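Local coordinates for putative secreted cellulose binding protein (Streptomyces coelicolor, PDB 4OY7) that oxidatively cleaves glycosidic bonds in cellulose by a copper-dependent mechanism, as a lytic polysaccharide monooxygenase whose catalytic domain is described here, at residues H1-Q15 with T42-N54. Numbering follows the deposited sequence. Where two conformers were deposited one is given.
Sequences HGVAMMPGSRTYLCQ and TALYNWFAVLDSN. With CU (copper (II) ion), chain I.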
ATOM      1  N   HIS A   1       3.230   3.530  12.045  1.00 11.28           N
ATOM      2  CA  HIS A   1       1.909   3.073  11.537  1.00 11.07           C
ATOM      3  C   HIS A   1       1.488   3.944  10.388  1.00 10.33           C
ATOM      4  O   HIS A   1       1.354   5.184  10.535  1.00 10.60           O
ATOM      5  CB  HIS A   1       0.854   3.059  12.641  1.00 12.31           C
ATOM      6  CG  HIS A   1       0.956   1.865  13.535  1.00 13.01           C
ATOM      7  ND1 HIS A   1       2.140   1.487  14.126  1.00 13.62           N
ATOM      8  CD2 HIS A   1       0.029   0.967  13.945  1.00 13.86           C
ATOM      9  CE1 HIS A   1       1.939   0.417  14.874  1.00 13.93           C
ATOM     10  NE2 HIS A   1       0.668   0.085  14.790  1.00 14.33           N
ATOM     11  N   GLY A   2       1.283   3.286   9.250  1.00  9.31           N
ATOM     12  CA  GLY A   2       0.810   3.926   8.042  1.00  8.69           C
ATOM     13  C   GLY A   2       1.013   3.043   6.825  1.00  7.71           C
ATOM     14  O   GLY A   2       1.922   2.203   6.796  1.00  7.24           O
ATOM     15  N   VAL A   3       0.139   3.258   5.850  1.00  7.33           N
ATOM     16  CA  VAL A   3       0.281   2.779   4.494  1.00  6.70           C
ATOM     17  C   VAL A   3      -0.036   3.961   3.553  1.00  6.72           C
ATOM     18  O   VAL A   3      -0.447   5.043   4.012  1.00  7.03           O
ATOM     19  CB  VAL A   3      -0.669   1.603   4.201  1.00  6.63           C
ATOM     20  CG1 VAL A   3      -0.242   0.352   4.978  1.00  6.58           C
ATOM     21  CG2 VAL A   3      -2.124   1.991   4.453  1.00  6.95           C
ATOM     22  N   ALA A   4       0.170   3.757   2.252  1.00  6.37           N
ATOM     23  CA  ALA A   4      -0.011   4.785   1.286  1.00  6.68           C
ATOM     24  C   ALA A   4      -1.474   5.260   1.270  1.00  7.11           C
ATOM     25  O   ALA A   4      -2.406   4.442   1.336  1.00  6.94           O
ATOM     26  CB  ALA A   4       0.386   4.302  -0.092  1.00  6.29           C
ATOM     27  N   MET A   5      -1.651   6.587   1.210  1.00  7.99           N
ATOM     28  CA  MET A   5      -2.978   7.175   1.055  1.00  8.73           C
ATOM     29  C   MET A   5      -3.276   7.701  -0.356  1.00  9.25           C
ATOM     30  O   MET A   5      -4.435   7.756  -0.773  1.00  9.37           O
ATOM     31  CB  MET A   5      -3.169   8.310   2.074  1.00  9.48           C
ATOM     32  CG  MET A   5      -3.060   7.853   3.527  1.00  9.74           C
ATOM     33  SD  MET A   5      -2.927   9.244   4.671  1.00 10.88           S
ATOM     34  CE  MET A   5      -4.578   9.855   4.422  1.00 11.76           C
ATOM     35  N   MET A   6      -2.236   8.079  -1.098  1.00  9.88           N
ATOM     36  CA  MET A   6      -2.374   8.610  -2.454  1.00 11.04           C
ATOM     37  C   MET A   6      -1.092   8.255  -3.211  1.00 10.18           C
ATOM     38  O   MET A   6      -0.027   8.739  -2.813  1.00 10.12           O
ATOM     39  CB  MET A   6      -2.498  10.143  -2.425  1.00 13.23           C
ATOM     40  CG  MET A   6      -3.868  10.674  -2.034  1.00 15.53           C
ATOM     41  SD  MET A   6      -4.232  12.358  -2.621  1.00 21.32           S
ATOM     42  CE  MET A   6      -4.138  12.115  -4.383  1.00 19.33           C
ATOM     43  N   PRO A   7      -1.145   7.316  -4.207  1.00  9.46           N
ATOM     44  CA  PRO A   7      -2.255   6.386  -4.546  1.00  8.91           C
ATOM     45  C   PRO A   7      -2.479   5.404  -3.407  1.00  8.06           C
ATOM     46  O   PRO A   7      -1.533   4.769  -2.917  1.00  7.56           O
ATOM     47  CB  PRO A   7      -1.730   5.638  -5.781  1.00  8.94           C
ATOM     48  CG  PRO A   7      -0.261   5.673  -5.628  1.00  9.12           C
ATOM     49  CD  PRO A   7       0.044   7.032  -5.031  1.00  9.37           C
ATOM     50  N   GLY A   8      -3.732   5.305  -2.991  1.00  7.81           N
ATOM     51  CA  GLY A   8      -4.072   4.662  -1.748  1.00  7.49           C
ATOM     52  C   GLY A   8      -3.844   3.186  -1.802  1.00  6.87           C
ATOM     53  O   GLY A   8      -4.031   2.557  -2.835  1.00  6.66           O
ATOM     54  N   SER A   9      -3.448   2.631  -0.666  0.50  6.67           N
ATOM     55  CA  SER A   9      -3.194   1.215  -0.530  0.50  6.36           C
ATOM     56  C   SER A   9      -4.525   0.454  -0.469  0.50  6.44           C
ATOM     57  O   SER A   9      -5.595   1.064  -0.347  0.50  6.77           O
ATOM     58  CB  SER A   9      -2.386   0.973   0.740  0.50  6.34           C
ATOM     59  OG  SER A   9      -3.222   1.068   1.877  0.50  6.72           O
ATOM     60  N   ARG A  10      -4.461  -0.872  -0.583  1.00  6.20           N
ATOM     61  CA  ARG A  10      -5.698  -1.687  -0.562  1.00  6.33           C
ATOM     62  C   ARG A  10      -6.495  -1.503   0.722  1.00  6.57           C
ATOM     63  O   ARG A  10      -7.722  -1.305   0.683  1.00  6.79           O
ATOM     64  CB  ARG A  10      -5.374  -3.158  -0.767  1.00  6.18           C
ATOM     65  CG  ARG A  10      -4.924  -3.463  -2.181  1.00  6.02           C
ATOM     66  CD  ARG A  10      -4.570  -4.921  -2.427  1.00  6.13           C
ATOM     67  NE  ARG A  10      -4.375  -5.088  -3.861  1.00  6.18           N
ATOM     68  CZ  ARG A  10      -3.944  -6.182  -4.458  1.00  6.48           C
ATOM     69  NH1 ARG A  10      -3.638  -7.258  -3.738  1.00  6.61           N
ATOM     70  NH2 ARG A  10      -3.807  -6.195  -5.783  1.00  6.62           N
ATOM     71  N   THR A  11      -5.817  -1.593   1.858  1.00  6.45           N
ATOM     72  CA  THR A  11      -6.535  -1.423   3.118  1.00  6.82           C
ATOM     73  C   THR A  11      -7.109  -0.006   3.279  1.00  7.17           C
ATOM     74  O   THR A  11      -8.187   0.177   3.828  1.00  7.60           O
ATOM     75  CB  THR A  11      -5.707  -1.781   4.351  1.00  6.82           C
ATOM     76  OG1 THR A  11      -4.509  -0.994   4.391  1.00  6.46           O
ATOM     77  CG2 THR A  11      -5.399  -3.286   4.386  1.00  6.70           C
ATOM     78  N   TYR A  12      -6.386   0.998   2.802  1.00  7.06           N
ATOM     79  CA  TYR A  12      -6.851   2.366   2.931  1.00  7.54           C
ATOM     80  C   TYR A  12      -8.050   2.626   2.033  1.00  7.83           C
ATOM     81  O   TYR A  12      -9.049   3.131   2.466  1.00  8.23           O
ATOM     82  CB  TYR A  12      -5.713   3.359   2.649  1.00  7.54           C
ATOM     83  CG  TYR A  12      -6.143   4.792   2.784  1.00  8.26           C
ATOM     84  CD1 TYR A  12      -6.540   5.311   4.016  1.00  8.85           C
ATOM     85  CD2 TYR A  12      -6.202   5.626   1.668  1.00  8.51           C
ATOM     86  CE1 TYR A  12      -6.937   6.640   4.147  1.00  9.62           C
ATOM     87  CE2 TYR A  12      -6.595   6.944   1.800  1.00  9.31           C
ATOM     88  CZ  TYR A  12      -6.977   7.445   3.025  1.00  9.83           C
ATOM     89  OH  TYR A  12      -7.389   8.787   3.118  1.00 11.08           O
ATOM     90  N   LEU A  13      -7.947   2.246   0.770  1.00  7.54           N
ATOM     91  CA  LEU A  13      -9.081   2.448  -0.138  1.00  8.12           C
ATOM     92  C   LEU A  13     -10.275   1.617   0.283  1.00  8.69           C
ATOM     93  O   LEU A  13     -11.399   2.041   0.108  1.00  9.09           O
ATOM     94  CB  LEU A  13      -8.714   2.155  -1.579  1.00  7.80           C
ATOM     95  CG  LEU A  13      -7.695   3.099  -2.226  1.00  7.54           C
ATOM     96  CD1 LEU A  13      -7.488   2.778  -3.692  1.00  7.47           C
ATOM     97  CD2 LEU A  13      -8.078   4.567  -2.060  1.00  8.03           C
ATOM     98  N   CYS A  14     -10.034   0.426   0.809  1.00  9.03           N
ATOM     99  CA  CYS A  14     -11.152  -0.388   1.213  1.00 10.01           C
ATOM    100  C   CYS A  14     -11.850   0.203   2.437  1.00 10.57           C
ATOM    101  O   CYS A  14     -13.089   0.197   2.529  1.00 10.62           O
ATOM    102  CB  CYS A  14     -10.747  -1.836   1.423  1.00 10.36           C
ATOM    103  SG  CYS A  14     -10.593  -2.776  -0.133  1.00 11.37           S
ATOM    104  N   GLN A  15     -11.079   0.755   3.356  1.00 10.77           N
ATOM    105  CA  GLN A  15     -11.689   1.359   4.524  1.00 12.11           C
ATOM    106  C   GLN A  15     -12.470   2.626   4.141  1.00 12.50           C
ATOM    107  O   GLN A  15     -13.521   2.882   4.720  1.00 13.27           O
ATOM    108  CB  GLN A  15     -10.666   1.568   5.636  1.00 12.61           C
ATOM    109  CG  GLN A  15      -9.732   2.750   5.490  1.00 13.34           C
ATOM    110  CD  GLN A  15     -10.283   4.035   6.093  1.00 15.01           C
ATOM    111  OE1 GLN A  15     -11.053   4.012   7.029  1.00 16.60           O
ATOM    112  NE2 GLN A  15      -9.830   5.162   5.572  1.00 15.89           N
ATOM    113  N   THR A  42     -11.425  -5.944  11.622  1.00 11.36           N
ATOM    114  CA  THR A  42     -10.256  -5.473  12.368  1.00 11.09           C
ATOM    115  C   THR A  42      -9.182  -4.894  11.438  1.00 10.31           C
ATOM    116  O   THR A  42      -8.515  -3.913  11.774  1.00 10.16           O
ATOM    117  CB  THR A  42      -9.673  -6.619  13.222  1.00 11.22           C
ATOM    118  OG1 THR A  42     -10.670  -7.059  14.148  1.00 12.10           O
ATOM    119  CG2 THR A  42      -8.400  -6.188  13.981  1.00 11.04           C
ATOM    120  N   ALA A  43      -9.006  -5.524  10.276  1.00 10.02           N
ATOM    121  CA  ALA A  43      -8.080  -5.027   9.250  1.00  9.38           C
ATOM    122  C   ALA A  43      -8.375  -3.606   8.796  1.00  9.39           C
ATOM    123  O   ALA A  43      -7.459  -2.849   8.538  1.00  9.13           O
ATOM    124  CB  ALA A  43      -8.051  -5.953   8.043  1.00  9.09           C
ATOM    125  N   LEU A  44      -9.650  -3.278   8.602  1.00  9.80           N
ATOM    126  CA  LEU A  44     -10.038  -1.927   8.182  1.00  9.96           C
ATOM    127  C   LEU A  44     -10.004  -0.893   9.303  1.00 10.19           C
ATOM    128  O   LEU A  44      -9.712   0.284   9.056  1.00 10.54           O
ATOM    129  CB  LEU A  44     -11.408  -1.949   7.508  1.00 10.51           C
ATOM    130  CG  LEU A  44     -11.462  -2.849   6.270  1.00 10.26           C
ATOM    131  CD1 LEU A  44     -12.845  -2.787   5.649  1.00 10.92           C
ATOM    132  CD2 LEU A  44     -10.401  -2.439   5.270  1.00  9.61           C
ATOM    133  N   TYR A  45     -10.317  -1.295  10.537  1.00 10.31           N
ATOM    134  CA  TYR A  45     -10.150  -0.369  11.651  1.00 10.59           C
ATOM    135  C   TYR A  45      -8.669  -0.079  11.847  1.00 10.20           C
ATOM    136  O   TYR A  45      -8.309   1.007  12.287  1.00 10.76           O
ATOM    137  CB  TYR A  45     -10.747  -0.923  12.927  1.00 11.04           C
ATOM    138  CG  TYR A  45     -12.254  -1.008  12.889  1.00 11.46           C
ATOM    139  CD1 TYR A  45     -13.043   0.122  12.653  1.00 11.77           C
ATOM    140  CD2 TYR A  45     -12.896  -2.216  13.115  1.00 11.60           C
ATOM    141  CE1 TYR A  45     -14.438   0.031  12.664  1.00 12.40           C
ATOM    142  CE2 TYR A  45     -14.277  -2.318  13.090  1.00 12.19           C
ATOM    143  CZ  TYR A  45     -15.040  -1.196  12.879  1.00 12.58           C
ATOM    144  OH  TYR A  45     -16.420  -1.323  12.863  1.00 13.22           O
ATOM    145  N   ASN A  46      -7.826  -1.055  11.513  1.00  9.69           N
ATOM    146  CA  ASN A  46      -6.358  -0.919  11.632  1.00  9.24           C
ATOM    147  C   ASN A  46      -5.670  -0.936  10.285  1.00  8.58           C
ATOM    148  O   ASN A  46      -4.635  -1.530  10.135  1.00  8.12           O
ATOM    149  CB  ASN A  46      -5.808  -2.058  12.485  1.00  9.40           C
ATOM    150  CG  ASN A  46      -6.259  -1.965  13.926  1.00 10.25           C
ATOM    151  OD1 ASN A  46      -5.717  -1.164  14.715  1.00 10.91           O
ATOM    152  ND2 ASN A  46      -7.210  -2.799  14.294  1.00 10.75           N
ATOM    153  N   TRP A  47      -6.260  -0.247   9.320  1.00  8.57           N
ATOM    154  CA  TRP A  47      -5.759  -0.223   7.946  1.00  8.14           C
ATOM    155  C   TRP A  47      -4.283   0.185   7.767  1.00  7.85           C
ATOM    156  O   TRP A  47      -3.631  -0.218   6.792  1.00  7.36           O
ATOM    157  CB  TRP A  47      -6.667   0.701   7.125  1.00  8.27           C
ATOM    158  CG  TRP A  47      -6.748   2.123   7.615  1.00  8.71           C
ATOM    159  CD1 TRP A  47      -7.665   2.646   8.477  1.00  9.42           C
ATOM    160  CD2 TRP A  47      -5.873   3.214   7.262  1.00  8.59           C
ATOM    161  NE1 TRP A  47      -7.425   3.982   8.677  1.00  9.81           N
ATOM    162  CE2 TRP A  47      -6.336   4.353   7.934  1.00  9.28           C
ATOM    163  CE3 TRP A  47      -4.726   3.325   6.455  1.00  8.10           C
ATOM    164  CZ2 TRP A  47      -5.702   5.592   7.827  1.00  9.38           C
ATOM    165  CZ3 TRP A  47      -4.125   4.566   6.325  1.00  8.27           C
ATOM    166  CH2 TRP A  47      -4.613   5.680   7.018  1.00  8.92           C
ATOM    167  N   PHE A  48      -3.773   0.918   8.747  1.00  8.40           N
ATOM    168  CA  PHE A  48      -2.408   1.431   8.786  1.00  8.52           C
ATOM    169  C   PHE A  48      -1.393   0.463   9.394  1.00  8.20           C
ATOM    170  O   PHE A  48      -0.200   0.755   9.394  1.00  8.47           O
ATOM    171  CB  PHE A  48      -2.414   2.734   9.606  1.00  9.29           C
ATOM    172  CG  PHE A  48      -3.256   2.642  10.861  1.00 10.25           C
ATOM    173  CD1 PHE A  48      -2.857   1.843  11.932  1.00 10.53           C
ATOM    174  CD2 PHE A  48      -4.475   3.319  10.959  1.00 11.09           C
ATOM    175  CE1 PHE A  48      -3.632   1.724  13.078  1.00 11.38           C
ATOM    176  CE2 PHE A  48      -5.243   3.211  12.108  1.00 11.78           C
ATOM    177  CZ  PHE A  48      -4.825   2.410  13.155  1.00 11.89           C
ATOM    178  N   ALA A  49      -1.838  -0.675   9.912  1.00  8.13           N
ATOM    179  CA  ALA A  49      -0.989  -1.494  10.762  1.00  7.99           C
ATOM    180  C   ALA A  49      -0.419  -2.713  10.046  1.00  7.50           C
ATOM    181  O   ALA A  49      -0.170  -3.747  10.655  1.00  7.62           O
ATOM    182  CB  ALA A  49      -1.754  -1.886  12.036  1.00  8.63           C
ATOM    183  N   VAL A  50      -0.160  -2.563   8.741  1.00  7.00           N
ATOM    184  CA  VAL A  50       0.381  -3.658   7.940  1.00  6.65           C
ATOM    185  C   VAL A  50       1.905  -3.715   8.145  1.00  6.64           C
ATOM    186  O   VAL A  50       2.679  -3.152   7.364  1.00  6.43           O
ATOM    187  CB  VAL A  50       0.035  -3.513   6.448  1.00  6.33           C
ATOM    188  CG1 VAL A  50       0.369  -4.813   5.744  1.00  6.27           C
ATOM    189  CG2 VAL A  50      -1.448  -3.240   6.270  1.00  6.54           C
ATOM    190  N   LEU A  51       2.329  -4.409   9.188  1.00  6.98           N
ATOM    191  CA  LEU A  51       3.662  -4.279   9.711  1.00  7.11           C
ATOM    192  C   LEU A  51       4.282  -5.630  10.028  1.00  7.37           C
ATOM    193  O   LEU A  51       3.597  -6.621  10.243  1.00  7.42           O
ATOM    194  CB  LEU A  51       3.645  -3.363  10.954  1.00  7.68           C
ATOM    195  CG  LEU A  51       2.943  -3.901  12.217  1.00  8.25           C
ATOM    196  CD1 LEU A  51       3.868  -4.684  13.137  1.00  8.62           C
ATOM    197  CD2 LEU A  51       2.370  -2.725  13.000  1.00  8.84           C
ATOM    198  N   ASP A  52       5.609  -5.670   9.996  1.00  7.57           N
ATOM    199  CA  ASP A  52       6.376  -6.821  10.469  1.00  8.00           C
ATOM    200  C   ASP A  52       7.387  -6.203  11.434  1.00  8.37           C
ATOM    201  O   ASP A  52       8.252  -5.422  11.015  1.00  8.11           O
ATOM    202  CB  ASP A  52       7.084  -7.530   9.313  1.00  7.93           C
ATOM    203  CG  ASP A  52       8.013  -8.661   9.760  1.00  8.37           C
ATOM    204  OD1 ASP A  52       8.616  -9.280   8.852  1.00  8.38           O
ATOM    205  OD2 ASP A  52       8.126  -8.948  10.968  1.00  8.59           O
ATOM    206  N   SER A  53       7.271  -6.560  12.712  1.00  9.10           N
ATOM    207  CA  SER A  53       8.186  -6.090  13.762  1.00  9.84           C
ATOM    208  C   SER A  53       9.662  -6.423  13.546  1.00  9.73           C
ATOM    209  O   SER A  53      10.517  -5.786  14.167  1.00 10.02           O
ATOM    210  CB  SER A  53       7.815  -6.693  15.124  1.00 10.73           C
ATOM    211  OG  SER A  53       6.453  -6.489  15.371  1.00 12.06           O
ATOM    212  N   ASN A  54       9.944  -7.438  12.734  1.00  9.49           N
ATOM    213  CA  ASN A  54      11.291  -7.971  12.576  1.00  9.80           C
ATOM    214  C   ASN A  54      11.843  -7.924  11.166  1.00  8.90           C
ATOM    215  O   ASN A  54      12.867  -8.553  10.883  1.00  9.14           O
ATOM    216  CB  ASN A  54      11.311  -9.416  13.082  1.00 10.88           C
ATOM    217  CG  ASN A  54      11.044  -9.499  14.559  1.00 12.00           C
ATOM    218  OD1 ASN A  54      11.879  -9.080  15.380  1.00 13.52           O
ATOM    219  ND2 ASN A  54       9.873  -9.995  14.921  1.00 12.60           N
TER
HETATM  220 CU    CU I 301       3.974   2.786  14.019  0.50 25.71          CU
HETATM  221  O   HOH W   1     -11.500   2.538   9.607  1.00 23.79           O
HETATM  222  O   HOH W   2       4.917   1.607  14.975  0.50  7.45           O
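Trp47 and Tyr12 meet edge to face, the phenol rim directed at the six-membered ring of the indole with the planes 51° apart and Tyr12 CD1 lying 3.4 Å from Trp47 CZ3. Further along the same indole face, Gln15 CG makes a CH-pi contact with the five-membered ring, and the glutamine amide continues over the rim, only 18° from parallel. Val3 CG2 closes in at the indole edge, 3.5 Å from Trp47 CE3, while Phe48 CD2 lies over the rim of the opposite face. With CG between the backbone N and the carbonyl carbon (chi1 59°), the indole is turned toward helix 10-18 and lies alongside Tyr12. Replacing Trp47 with an alanine would remove the shared face and would probably leave a gap between Tyr12, Gln15 and Val3, the tyrosine edge losing its partner. Thr11 OG1 donates to Trp47 O at 2.7 Å and so ties the helix to the turn 46-49. At the far end of the glutamine, a water donates to both Gln15 OE1 and Leu44 O, bridging the two helices.

At the other end, His1 meets Phe48 rim to rim, His1 CD2 standing 3.6 Å from Phe48 CD1 and 3.9 Å from Ala49 CB, and Leu51 CD2 lies 3.7 Å from His1 CE1. Gly2 N adds a weak bond to Phe48 O. His1 binds copper through N and ND1, the bidentate half of the histidine brace that His110 completes. Apolar carbons thus border the imidazole, consistent with the turn and strand 51-52 helping, alongside the metal, to fix the ring's rotation.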